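Local coordinates for protein peroxisomal catalase (Pichia angusta, PDB 2XQ1) that probably breaks down the hydrogen peroxide made by peroxisomal oxidases into water and oxygen, working as a heme-containing homotetramer, at residues G209-W214 against W221-V226; A230-H235 against P267-Y272; V288-K293 against D435-Q440. All coordinates share one frame; numbering follows the deposited sequence.

Contact 1: G209-W214 against W221-V226; sequences GHTYKW and WVYVQV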
# COMPACT_ATOMS: atom_id res chain seq x y z
N GLY O 209 27.95 16.67 -10.48
CA GLY O 209 27.30 16.82 -11.78
C GLY O 209 26.73 18.22 -11.93
O GLY O 209 27.23 19.02 -12.72
N HIS O 210 25.68 18.49 -11.14
CA HIS O 210 25.00 19.79 -11.07
C HIS O 210 25.85 20.88 -10.43
O HIS O 210 26.81 20.59 -9.72
CB HIS O 210 23.72 19.70 -10.21
CG HIS O 210 22.76 18.65 -10.66
ND1 HIS O 210 22.14 18.68 -11.89
CD2 HIS O 210 22.30 17.55 -10.02
CE1 HIS O 210 21.36 17.63 -12.00
NE2 HIS O 210 21.43 16.93 -10.88
N THR O 211 25.44 22.13 -10.66
CA THR O 211 25.92 23.26 -9.89
C THR O 211 25.02 23.49 -8.69
O THR O 211 23.82 23.55 -8.85
CB THR O 211 25.93 24.53 -10.74
OG1 THR O 211 26.88 24.37 -11.80
CG2 THR O 211 26.32 25.73 -9.92
N TYR O 212 25.61 23.60 -7.49
CA TYR O 212 24.89 23.93 -6.26
C TYR O 212 25.27 25.36 -5.86
O TYR O 212 26.10 25.98 -6.50
CB TYR O 212 25.22 22.94 -5.13
CG TYR O 212 24.62 21.57 -5.33
CD1 TYR O 212 25.14 20.71 -6.27
CD2 TYR O 212 23.53 21.15 -4.59
CE1 TYR O 212 24.59 19.48 -6.49
CE2 TYR O 212 22.97 19.90 -4.80
CZ TYR O 212 23.52 19.07 -5.76
OH TYR O 212 23.01 17.82 -6.02
N LYS O 213 24.65 25.89 -4.82
CA LYS O 213 24.98 27.21 -4.30
C LYS O 213 25.30 27.11 -2.83
O LYS O 213 24.48 26.62 -2.05
CB LYS O 213 23.82 28.17 -4.48
CG LYS O 213 23.42 28.40 -5.92
CD LYS O 213 22.87 29.80 -6.13
CE LYS O 213 21.48 29.96 -5.51
NZ LYS O 213 21.07 31.37 -5.63
N TRP O 214 26.47 27.59 -2.45
CA TRP O 214 26.92 27.51 -1.07
C TRP O 214 27.00 28.91 -0.46
O TRP O 214 27.38 29.87 -1.12
CB TRP O 214 28.25 26.75 -1.00
CG TRP O 214 28.08 25.25 -1.19
CD1 TRP O 214 26.93 24.58 -1.57
CD2 TRP O 214 29.09 24.25 -1.02
NE1 TRP O 214 27.17 23.22 -1.61
CE2 TRP O 214 28.48 22.99 -1.29
CE3 TRP O 214 30.44 24.29 -0.65
CZ2 TRP O 214 29.19 21.78 -1.22
CZ3 TRP O 214 31.15 23.08 -0.58
CH2 TRP O 214 30.52 21.85 -0.85
N TRP O 221 27.26 34.08 -1.44
CA TRP O 221 27.10 32.76 -2.08
C TRP O 221 27.89 32.68 -3.34
O TRP O 221 28.05 33.65 -4.06
CB TRP O 221 25.63 32.46 -2.40
CG TRP O 221 25.02 33.41 -3.39
CD1 TRP O 221 24.31 34.53 -3.09
CD2 TRP O 221 25.08 33.34 -4.82
NE1 TRP O 221 23.91 35.15 -4.23
CE2 TRP O 221 24.36 34.44 -5.31
CE3 TRP O 221 25.65 32.45 -5.73
CZ2 TRP O 221 24.20 34.68 -6.67
CZ3 TRP O 221 25.49 32.69 -7.10
CH2 TRP O 221 24.78 33.80 -7.55
N VAL O 222 28.33 31.46 -3.63
CA VAL O 222 29.15 31.20 -4.77
C VAL O 222 28.63 29.89 -5.37
O VAL O 222 28.12 29.05 -4.65
CB VAL O 222 30.60 31.11 -4.31
CG1 VAL O 222 31.03 29.68 -4.09
CG2 VAL O 222 31.51 31.82 -5.28
N TYR O 223 28.68 29.77 -6.69
CA TYR O 223 28.29 28.53 -7.35
C TYR O 223 29.38 27.47 -7.13
O TYR O 223 30.55 27.79 -7.22
CB TYR O 223 28.08 28.72 -8.87
CG TYR O 223 26.89 29.53 -9.31
CD1 TYR O 223 25.59 29.14 -9.01
CD2 TYR O 223 27.06 30.67 -10.07
CE1 TYR O 223 24.49 29.90 -9.44
CE2 TYR O 223 25.98 31.43 -10.50
CZ TYR O 223 24.71 31.04 -10.19
OH TYR O 223 23.65 31.82 -10.63
N VAL O 224 28.99 26.22 -6.85
CA VAL O 224 29.97 25.14 -6.65
C VAL O 224 29.72 23.88 -7.47
O VAL O 224 28.61 23.61 -7.91
CB VAL O 224 30.12 24.70 -5.19
CG1 VAL O 224 30.18 25.88 -4.26
CG2 VAL O 224 28.99 23.83 -4.80
N GLN O 225 30.80 23.13 -7.66
CA GLN O 225 30.80 21.81 -8.28
C GLN O 225 31.68 20.94 -7.38
O GLN O 225 32.81 21.34 -7.08
CB GLN O 225 31.43 21.87 -9.67
CG GLN O 225 30.51 22.40 -10.74
CD GLN O 225 29.70 21.32 -11.46
OE1 GLN O 225 30.04 20.13 -11.45
NE2 GLN O 225 28.62 21.73 -12.10
N VAL O 226 31.19 19.78 -6.95
CA VAL O 226 31.90 19.02 -5.94
C VAL O 226 32.58 17.81 -6.56
O VAL O 226 32.02 17.18 -7.45
CB VAL O 226 30.96 18.66 -4.76
CG1 VAL O 226 31.74 17.94 -3.64
CG2 VAL O 226 30.31 19.93 -4.19
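Tyr212 and Val224 sit opposite each other as an antiparallel hydrogen-bonded pair in a beta hairpin, strands 212-215 and 221-230 of the catalase beta-barrel. Their backbones bond both ways: Tyr212 N gives to Val224 O at 3.0 Å and Val224 N to Tyr212 O at 2.9 Å. Trp214 and Val222 repeat the exchange nearer the turn, while Lys213 and Tyr223 form the non-hydrogen-bonded pair between.

Beside residues 209-211 a side chain adds to the bonding. The amide of Gln225 sends NE2 to Gly209 O (3.1 Å) and to Thr211 OG1 (3.2 Å), both acceptors lying close to the amide plane, although the nitrogen stands 45° above the carbonyl plane of Gly209. Thr211 OG1 also bonds to Val288 O. Replacing Gln225 by alanine removes NE2, and Gly209 O and Thr211 OG1 would probably both lose this donor, leaving the 209-211 backbone freer to shift. His210 turns away from the hairpin to the heme side, its ND1 and NE2 taken by Asp340 and Arg346.

On the face of Lys213 and Tyr223, the lysine is bent at chi2 and chi3 and runs beside the tyrosine ring, CD 3.7 Å from Tyr223 CE1, to bring NZ over the six-membered ring of Trp221 in a cation-pi contact. The ammonium is also paired with Asp419 and Glu420, and Glu420 takes the Tyr223 hydroxyl as well.

The other face carries Tyr212, Trp214, Val222 and Val224. With Trp214 CG beside its backbone N (chi1 -75°), the indole lies across Val224 and touches Val226 CG2 through CZ2; Val224 CG2 sits 3.6 Å from the centroid of the Trp214 five-membered ring, almost on its normal.

Contact 2: A230-H235 against P267-Y272; sequences ANQGVH and PSWECY
Ala230 and Trp269 face each other as an antiparallel non-hydrogen-bonded pair, CA to CA 4.5 Å, where strand 221-230 ends beside the start of strand 268-276. From Ala230 the chain folds into a type I beta turn closed by Gly233 N to Ala230 O; within the turn, Asn231 N gives to Ser268 O at 2.9 Å in a nearly straight bond.

Asn231 carries the polar side. Its ND2 is shared between two acceptors close to the amide plane, Glu270 OE2 at 2.8 Å and Ser268 OG at 3.1 Å. The carboxylate oxygen is met on its anti lone pair, and a bend at chi2 (-72°) swings the Glu270 carboxylate back to the amide. Arg307 of strand 303-312 forms a salt bridge with the same OE2, which is thus both charge-paired and hydrogen-bonded.

On the apolar side Ala230 CB lies 3.6 Å from Trp269 NE1, against the pyrrole part of the indole, while that N-H goes to Met204 O. Phe124 meets the same indole edge-to-face. Gln232 reaches back from the turn toward Ser268 and Pro267.

Two barrel strands thus finish their pairing at a beta turn, from which the catalase chain leaves the antiparallel barrel for the helices 239-248 and 252-263.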
# COMPACT_ATOMS: atom_id res chain seq x y z
N ALA O 230 39.03 9.31 -5.84
CA ALA O 230 39.42 8.06 -5.20
C ALA O 230 40.92 7.98 -4.93
O ALA O 230 41.73 8.11 -5.86
CB ALA O 230 38.97 6.90 -6.05
N ASN O 231 41.28 7.75 -3.66
CA ASN O 231 42.68 7.58 -3.27
C ASN O 231 43.24 6.27 -3.78
O ASN O 231 44.44 6.05 -3.74
CB ASN O 231 42.84 7.63 -1.75
CG ASN O 231 42.83 9.06 -1.22
OD1 ASN O 231 43.14 10.00 -1.94
ND2 ASN O 231 42.46 9.22 0.05
N GLN O 232 42.34 5.42 -4.26
CA GLN O 232 42.65 4.13 -4.83
C GLN O 232 42.85 4.28 -6.34
O GLN O 232 43.07 3.29 -7.04
CB GLN O 232 41.52 3.14 -4.52
CG GLN O 232 41.24 2.89 -3.04
CD GLN O 232 40.63 4.10 -2.27
OE1 GLN O 232 39.58 4.63 -2.62
NE2 GLN O 232 41.31 4.51 -1.20
N GLY O 233 42.76 5.52 -6.84
CA GLY O 233 42.88 5.81 -8.28
C GLY O 233 41.72 5.33 -9.16
O GLY O 233 40.93 4.48 -8.75
N VAL O 234 41.63 5.85 -10.38
CA VAL O 234 40.56 5.49 -11.33
C VAL O 234 40.96 4.32 -12.24
O VAL O 234 41.79 4.48 -13.15
CB VAL O 234 40.14 6.69 -12.21
CG1 VAL O 234 38.98 6.32 -13.14
CG2 VAL O 234 39.77 7.90 -11.35
N HIS O 235 40.37 3.16 -12.02
CA HIS O 235 40.72 2.00 -12.82
C HIS O 235 39.51 1.41 -13.50
O HIS O 235 38.48 1.18 -12.85
CB HIS O 235 41.43 0.95 -11.96
CG HIS O 235 42.72 1.44 -11.40
ND1 HIS O 235 43.89 1.45 -12.13
CD2 HIS O 235 43.03 1.98 -10.19
CE1 HIS O 235 44.88 1.95 -11.39
NE2 HIS O 235 44.38 2.28 -10.21
N PRO O 267 38.58 1.95 1.66
CA PRO O 267 38.71 2.85 0.52
C PRO O 267 38.37 4.26 0.93
O PRO O 267 37.55 4.46 1.83
CB PRO O 267 37.62 2.34 -0.42
CG PRO O 267 36.58 1.85 0.49
CD PRO O 267 37.30 1.21 1.63
N SER O 268 38.98 5.24 0.28
CA SER O 268 38.75 6.63 0.67
C SER O 268 38.78 7.59 -0.51
O SER O 268 39.26 7.27 -1.61
CB SER O 268 39.70 7.07 1.80
OG SER O 268 41.06 6.89 1.44
N TRP O 269 38.24 8.78 -0.27
CA TRP O 269 38.09 9.80 -1.27
C TRP O 269 38.50 11.12 -0.64
O TRP O 269 38.19 11.36 0.53
CB TRP O 269 36.63 9.86 -1.75
CG TRP O 269 36.23 8.68 -2.64
CD1 TRP O 269 36.15 8.68 -3.99
CD2 TRP O 269 35.88 7.37 -2.21
NE1 TRP O 269 35.78 7.45 -4.44
CE2 TRP O 269 35.60 6.62 -3.37
CE3 TRP O 269 35.77 6.75 -0.96
CZ2 TRP O 269 35.24 5.26 -3.32
CZ3 TRP O 269 35.41 5.41 -0.91
CH2 TRP O 269 35.13 4.68 -2.08
N GLU O 270 39.21 11.96 -1.40
CA GLU O 270 39.53 13.33 -1.01
C GLU O 270 38.54 14.27 -1.67
O GLU O 270 38.21 14.09 -2.85
CB GLU O 270 40.93 13.72 -1.45
CG GLU O 270 42.04 12.79 -0.99
CD GLU O 270 42.36 12.87 0.50
OE1 GLU O 270 42.33 13.97 1.09
OE2 GLU O 270 42.66 11.82 1.09
N CYS O 271 38.06 15.27 -0.94
CA CYS O 271 36.97 16.10 -1.45
C CYS O 271 37.44 17.49 -1.84
O CYS O 271 38.13 18.14 -1.05
CB CYS O 271 35.91 16.23 -0.38
SG CYS O 271 35.38 14.68 0.37
N TYR O 272 37.06 17.94 -3.04
CA TYR O 272 37.37 19.29 -3.51
C TYR O 272 36.12 20.02 -3.99
O TYR O 272 35.10 19.39 -4.27
CB TYR O 272 38.35 19.25 -4.68
CG TYR O 272 39.59 18.43 -4.46
CD1 TYR O 272 39.57 17.04 -4.64
CD2 TYR O 272 40.82 19.04 -4.12
CE1 TYR O 272 40.72 16.27 -4.47
CE2 TYR O 272 41.98 18.28 -3.94
CZ TYR O 272 41.92 16.89 -4.12
OH TYR O 272 43.05 16.10 -3.96

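Contact 3: V288-K293 against D435-Q440; sequences VFDLTK and DYDYFQ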
# COMPACT_ATOMS: atom_id res chain seq x y z
N VAL O 288 25.99 27.43 -16.22
CA VAL O 288 26.26 26.69 -15.00
C VAL O 288 25.10 25.74 -14.70
O VAL O 288 25.20 24.86 -13.86
CB VAL O 288 26.43 27.63 -13.82
CG1 VAL O 288 27.77 28.31 -13.89
CG2 VAL O 288 25.29 28.65 -13.78
N PHE O 289 23.99 25.94 -15.38
CA PHE O 289 22.79 25.16 -15.13
C PHE O 289 22.65 23.97 -16.08
O PHE O 289 21.64 23.26 -16.05
CB PHE O 289 21.59 26.08 -15.24
CG PHE O 289 21.71 27.30 -14.40
CD1 PHE O 289 21.96 27.20 -13.03
CD2 PHE O 289 21.58 28.56 -14.96
CE1 PHE O 289 22.07 28.33 -12.24
CE2 PHE O 289 21.68 29.70 -14.16
CZ PHE O 289 21.94 29.58 -12.80
N ASP O 290 23.67 23.77 -16.92
CA ASP O 290 23.66 22.73 -17.94
C ASP O 290 24.39 21.47 -17.46
O ASP O 290 25.62 21.45 -17.32
CB ASP O 290 24.26 23.29 -19.25
CG ASP O 290 24.10 22.33 -20.44
OD1 ASP O 290 23.77 21.14 -20.24
OD2 ASP O 290 24.33 22.79 -21.59
N LEU O 291 23.62 20.43 -17.18
CA LEU O 291 24.18 19.18 -16.68
C LEU O 291 25.06 18.45 -17.72
O LEU O 291 25.79 17.51 -17.37
CB LEU O 291 23.05 18.27 -16.20
CG LEU O 291 23.37 16.93 -15.52
CD1 LEU O 291 24.09 17.15 -14.19
CD2 LEU O 291 22.10 16.17 -15.29
N THR O 292 25.01 18.91 -18.97
CA THR O 292 25.81 18.29 -20.02
C THR O 292 27.20 18.92 -20.20
O THR O 292 27.90 18.59 -21.15
CB THR O 292 25.06 18.23 -21.39
OG1 THR O 292 24.78 19.57 -21.85
CG2 THR O 292 23.75 17.44 -21.28
N LYS O 293 27.58 19.79 -19.28
CA LYS O 293 28.83 20.51 -19.36
C LYS O 293 29.64 20.32 -18.09
O LYS O 293 29.07 20.04 -17.02
CB LYS O 293 28.55 22.00 -19.53
CG LYS O 293 27.67 22.36 -20.71
CD LYS O 293 28.43 22.33 -22.04
CE LYS O 293 27.54 22.73 -23.22
NZ LYS O 293 26.34 21.82 -23.41
N ASP O 435 25.79 25.63 -31.45
CA ASP O 435 27.02 24.95 -31.90
C ASP O 435 28.00 24.57 -30.78
O ASP O 435 28.77 23.63 -30.93
CB ASP O 435 27.76 25.81 -32.94
CG ASP O 435 27.07 25.84 -34.30
OD1 ASP O 435 26.30 24.90 -34.65
OD2 ASP O 435 27.33 26.83 -35.04
N TYR O 436 27.99 25.31 -29.67
CA TYR O 436 28.86 25.00 -28.54
C TYR O 436 28.60 23.61 -27.90
O TYR O 436 29.50 23.03 -27.28
CB TYR O 436 28.82 26.11 -27.47
CG TYR O 436 29.92 25.96 -26.44
CD1 TYR O 436 31.26 26.24 -26.77
CD2 TYR O 436 29.64 25.48 -25.15
CE1 TYR O 436 32.28 26.08 -25.84
CE2 TYR O 436 30.65 25.32 -24.21
CZ TYR O 436 31.96 25.62 -24.56
OH TYR O 436 32.96 25.44 -23.63
N ASP O 437 27.39 23.09 -28.06
CA ASP O 437 27.01 21.82 -27.48
C ASP O 437 27.88 20.70 -27.99
O ASP O 437 28.13 19.77 -27.27
CB ASP O 437 25.55 21.51 -27.77
CG ASP O 437 24.62 22.42 -27.01
OD1 ASP O 437 24.97 22.86 -25.91
OD2 ASP O 437 23.52 22.69 -27.53
N TYR O 438 28.35 20.80 -29.22
CA TYR O 438 29.26 19.79 -29.78
C TYR O 438 30.72 19.93 -29.36
O TYR O 438 31.50 19.00 -29.53
CB TYR O 438 29.20 19.80 -31.30
CG TYR O 438 27.84 19.49 -31.91
CD1 TYR O 438 26.98 18.54 -31.33
CD2 TYR O 438 27.44 20.12 -33.09
CE1 TYR O 438 25.73 18.26 -31.91
CE2 TYR O 438 26.21 19.84 -33.68
CZ TYR O 438 25.36 18.91 -33.08
OH TYR O 438 24.15 18.65 -33.69
N PHE O 439 31.09 21.08 -28.81
CA PHE O 439 32.50 21.43 -28.58
C PHE O 439 33.16 20.58 -27.49
O PHE O 439 34.30 20.14 -27.62
CB PHE O 439 32.62 22.94 -28.24
CG PHE O 439 34.03 23.40 -27.91
CD1 PHE O 439 34.89 23.87 -28.92
CD2 PHE O 439 34.48 23.40 -26.59
CE1 PHE O 439 36.18 24.31 -28.60
CE2 PHE O 439 35.78 23.84 -26.26
CZ PHE O 439 36.62 24.30 -27.27
N GLN O 440 32.43 20.36 -26.41
CA GLN O 440 32.98 19.63 -25.30
C GLN O 440 33.08 18.13 -25.58
O GLN O 440 34.04 17.52 -25.15
CB GLN O 440 32.20 19.94 -24.04
CG GLN O 440 33.09 20.42 -22.91
CD GLN O 440 32.31 21.17 -21.84
OE1 GLN O 440 32.19 22.39 -21.89
NE2 GLN O 440 31.78 20.43 -20.85
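Lys293 reaches Asp437 by folding twice: chi2 at -78° and chi4 at -61° curl the chain round, and NZ arrives between the carboxylates of Asp290 and Asp437. Asp290 holds its CG anti to the backbone N (chi1 -172°), which sends the carboxylate forward over its own turn.

The ammonium bridges two acids. NZ lies 3.0 Å from Asp437 OD1, approaching on the anti side and tilted out of the carboxylate plane, and 2.9 Å from Asp290 OD2, which it meets from above the Asp290 carboxylate plane. The two acid oxygens, Asp290 OD2 and Asp437 OD1, are 4.4 Å apart; the lysine between them is likely to offset their repulsion, as is Arg148, which forms salt bridges with both aspartates. Asp290 is held by its own turn as well, because OD1 accepts from Thr292 N at 2.9 Å in an Asx turn, inside the type I beta turn from Asp290 to Lys293.

The methylene part of the lysine is packed too. CE stands 4.0 Å from Tyr436 CD2, the chain passing the ring obliquely, and the Gln440 side chain, extended beyond CG, crosses the lysine chain at a slant.

Elsewhere in the same loop Leu291 touches the heme and His210, and Phe289 packs on Leu28 of a second subunit. Asp437 OD2 also takes the backbone N of Thr434, tying the acid to the chain just ahead of helix 439-447. The contact therefore joins the loop between helix 278-281 and strand 303-312 to the chain leading into the C-terminal helices of catalase, and Thr292 O accepts from His186 of helix 185-192.

Overall arrangement
Contacts 1 and 2 belong to the same barrel and share strand 221-230: contact 1 pairs its beginning with strand 212-215, contact 2 its end with strand 268-276. They touch where Val226 CG1 packs on the Tyr272 backbone. Contact 1 is buried and rests on regular backbone bonding with aromatic packing, whereas contact 2 is partly buried and leans on polar side chains around a turn. Contact 3, also buried, has no strand pairing; charge links a loop to the C-terminal helical region. It meets contact 1 through Thr211 and Val288 and through Leu291 against His210 near the heme, but stays about 14 Å from contact 2 at the nearest atoms.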